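Local coordinates for DNA-binding protein HU (Thermus thermophilus HB8, PDB 5EKA) that binds and wraps DNA as a histone-like homodimer, stabilising the duplex against denaturation under extreme conditions, at residues E38-A42 against N43-V47. Residues are numbered along the deposited sequence; the frame is centred on the assembly and turned at random.
Sequences EEALA and NGSKV
Ala-40 and Ser-45 meet across a Schellman motif that ends helix 23-42 and turns the chain into strand 46-49 of the HU fold. Ser-45 N donates to Ala-40 O at 2.9 Å, the donor tilted 31° from the carbonyl plane. Gly-44, at positive phi (90°), makes the reversal; its N forms the motif's second hydrogen bond, to Leu-41 O at 3.0 Å, from above the carbonyl plane. Asn-43 N still continues the helical pattern to Glu-39 O (3.1 Å) and adds a weak bond to Ala-40 O. With CG anti to its own carbonyl carbon (chi1 -70°), Asn-43 folds its amide back over the last turn, ND2 lying 3.5 Å from Glu-39 O at an angle too poor for a bond. Past the turn the contact becomes apolar: Val-47 points toward the helix, and its CG2 rests on Ala-40 CB at 3.7 Å and lies more loosely against Leu-41 CD2. Leu-41 starts out away from 43-47, yet its CD2 swings back to 3.6 Å from Ser-45 O; it also packs on Phe-55 and on Val-94 of the second subunit. Strand 46-49 itself pairs in parallel with a strand of that subunit, carrying the sheet across the dimer interface. Ser-45 OG is hydrogen-bonded to Lys-3 O of the second subunit, while Ser-45 CB presses against Ala-40 O at 3.2 Å.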
ATOM      1  N   GLU A  38       0.735   9.058   2.048  1.00 16.49           N
ATOM      2  CA  GLU A  38      -0.302   9.963   2.515  1.00 17.74           C
ATOM      3  C   GLU A  38      -0.208  11.396   1.995  1.00 17.84           C
ATOM      4  O   GLU A  38      -1.221  11.966   1.597  1.00 18.65           O
ATOM      5  CB  GLU A  38      -0.321   9.978   4.063  1.00 20.23           C
ATOM      6  CG  GLU A  38      -1.449  10.710   4.713  1.00 24.96           C
ATOM      7  CD  GLU A  38      -1.467  10.452   6.207  1.00 28.82           C
ATOM      8  OE1 GLU A  38      -0.691  11.099   6.937  1.00 35.24           O
ATOM      9  OE2 GLU A  38      -2.256   9.583   6.636  1.00 36.03           O
ATOM     10  N   GLU A  39       0.970  11.980   2.101  1.00 17.27           N
ATOM     11  CA  GLU A  39       1.207  13.344   1.686  1.00 19.02           C
ATOM     12  C   GLU A  39       0.879  13.477   0.206  1.00 16.69           C
ATOM     13  O   GLU A  39       0.211  14.419  -0.219  1.00 17.90           O
ATOM     14  CB  GLU A  39       2.668  13.662   1.925  1.00 21.23           C
ATOM     15  CG  GLU A  39       3.063  15.067   1.595  1.00 25.23           C
ATOM     16  CD  GLU A  39       4.577  15.249   1.704  1.00 30.84           C
ATOM     17  OE1 GLU A  39       5.168  14.796   2.718  1.00 32.95           O
ATOM     18  OE2 GLU A  39       5.165  15.818   0.755  1.00 34.63           O
ATOM     19  N   ALA A  40       1.373  12.534  -0.593  1.00 16.37           N
ATOM     20  CA  ALA A  40       1.099  12.579  -2.030  1.00 15.94           C
ATOM     21  C   ALA A  40      -0.396  12.511  -2.358  1.00 15.64           C
ATOM     22  O   ALA A  40      -0.890  13.280  -3.191  1.00 15.39           O
ATOM     23  CB  ALA A  40       1.880  11.484  -2.757  1.00 16.33           C
ATOM     24  N   LEU A  41      -1.107  11.592  -1.723  1.00 16.03           N
ATOM     25  CA  LEU A  41      -2.548  11.509  -1.910  1.00 16.66           C
ATOM     26  C   LEU A  41      -3.302  12.771  -1.455  1.00 17.02           C
ATOM     27  O   LEU A  41      -4.233  13.229  -2.125  1.00 18.74           O
ATOM     28  CB  LEU A  41      -3.093  10.258  -1.230  1.00 17.03           C
ATOM     29  CG  LEU A  41      -2.655   8.936  -1.873  1.00 16.12           C
ATOM     30  CD1 LEU A  41      -3.054   7.781  -0.986  1.00 17.17           C
ATOM     31  CD2 LEU A  41      -3.202   8.766  -3.284  1.00 18.39           C
ATOM     32  N   ALA A  42      -2.828  13.369  -0.370  1.00 17.50           N
ATOM     33  CA  ALA A  42      -3.425  14.623   0.129  1.00 18.24           C
ATOM     34  C   ALA A  42      -3.269  15.766  -0.899  1.00 18.13           C
ATOM     35  O   ALA A  42      -4.130  16.642  -1.000  1.00 19.22           O
ATOM     36  CB  ALA A  42      -2.818  14.994   1.468  1.00 18.59           C
ATOM     37  N   ASN A  43      -2.191  15.743  -1.689  1.00 17.11           N
ATOM     38  CA  ASN A  43      -1.977  16.709  -2.751  1.00 17.47           C
ATOM     39  C   ASN A  43      -2.730  16.419  -4.033  1.00 18.62           C
ATOM     40  O   ASN A  43      -2.704  17.239  -4.954  1.00 19.52           O
ATOM     41  CB  ASN A  43      -0.478  16.842  -3.080  1.00 17.77           C
ATOM     42  CG  ASN A  43       0.302  17.515  -1.996  1.00 18.01           C
ATOM     43  OD1 ASN A  43      -0.223  18.393  -1.293  1.00 18.74           O
ATOM     44  ND2 ASN A  43       1.599  17.164  -1.876  1.00 19.30           N
ATOM     45  N   GLY A  44      -3.295  15.226  -4.121  1.00 18.09           N
ATOM     46  CA  GLY A  44      -4.009  14.764  -5.280  1.00 19.30           C
ATOM     47  C   GLY A  44      -3.161  14.038  -6.300  1.00 19.22           C
ATOM     48  O   GLY A  44      -3.629  13.823  -7.421  1.00 20.30           O
ATOM     49  N   SER A  45      -1.954  13.676  -5.904  1.00 18.06           N
ATOM     50  CA  SER A  45      -1.066  12.844  -6.734  1.00 19.08           C
ATOM     51  C   SER A  45      -1.650  11.431  -6.875  1.00 19.27           C
ATOM     52  O   SER A  45      -2.349  10.934  -5.963  1.00 19.66           O
ATOM     53  CB  SER A  45       0.338  12.768  -6.115  1.00 18.85           C
ATOM     54  OG  SER A  45       0.957  14.066  -6.088  1.00 19.27           O
ATOM     55  N   LYS A  46      -1.368  10.791  -8.016  1.00 20.17           N
ATOM     56  CA  LYS A  46      -1.477   9.331  -8.126  1.00 22.00           C
ATOM     57  C   LYS A  46      -0.157   8.765  -7.574  1.00 21.12           C
ATOM     58  O   LYS A  46       0.891   9.348  -7.814  1.00 21.72           O
ATOM     59  CB  LYS A  46      -1.631   8.908  -9.587  1.00 25.42           C
ATOM     60  CG  LYS A  46      -2.723   9.604 -10.375  1.00 30.13           C
ATOM     61  CD  LYS A  46      -4.133   9.219  -9.952  0.60 31.59           C
ATOM     62  CE  LYS A  46      -5.191  10.099 -10.637  0.60 33.15           C
ATOM     63  NZ  LYS A  46      -5.536  11.378  -9.951  0.60 32.94           N
ATOM     64  N   VAL A  47      -0.210   7.638  -6.871  1.00 18.54           N
ATOM     65  CA  VAL A  47       0.969   7.005  -6.348  1.00 19.31           C
ATOM     66  C   VAL A  47       1.020   5.655  -7.054  1.00 19.78           C
ATOM     67  O   VAL A  47       0.256   4.756  -6.745  1.00 19.75           O
ATOM     68  CB  VAL A  47       0.938   6.840  -4.822  1.00 19.40           C
ATOM     69  CG1 VAL A  47       2.138   6.063  -4.377  1.00 19.45           C
ATOM     70  CG2 VAL A  47       0.900   8.193  -4.137  1.00 18.85           C
TER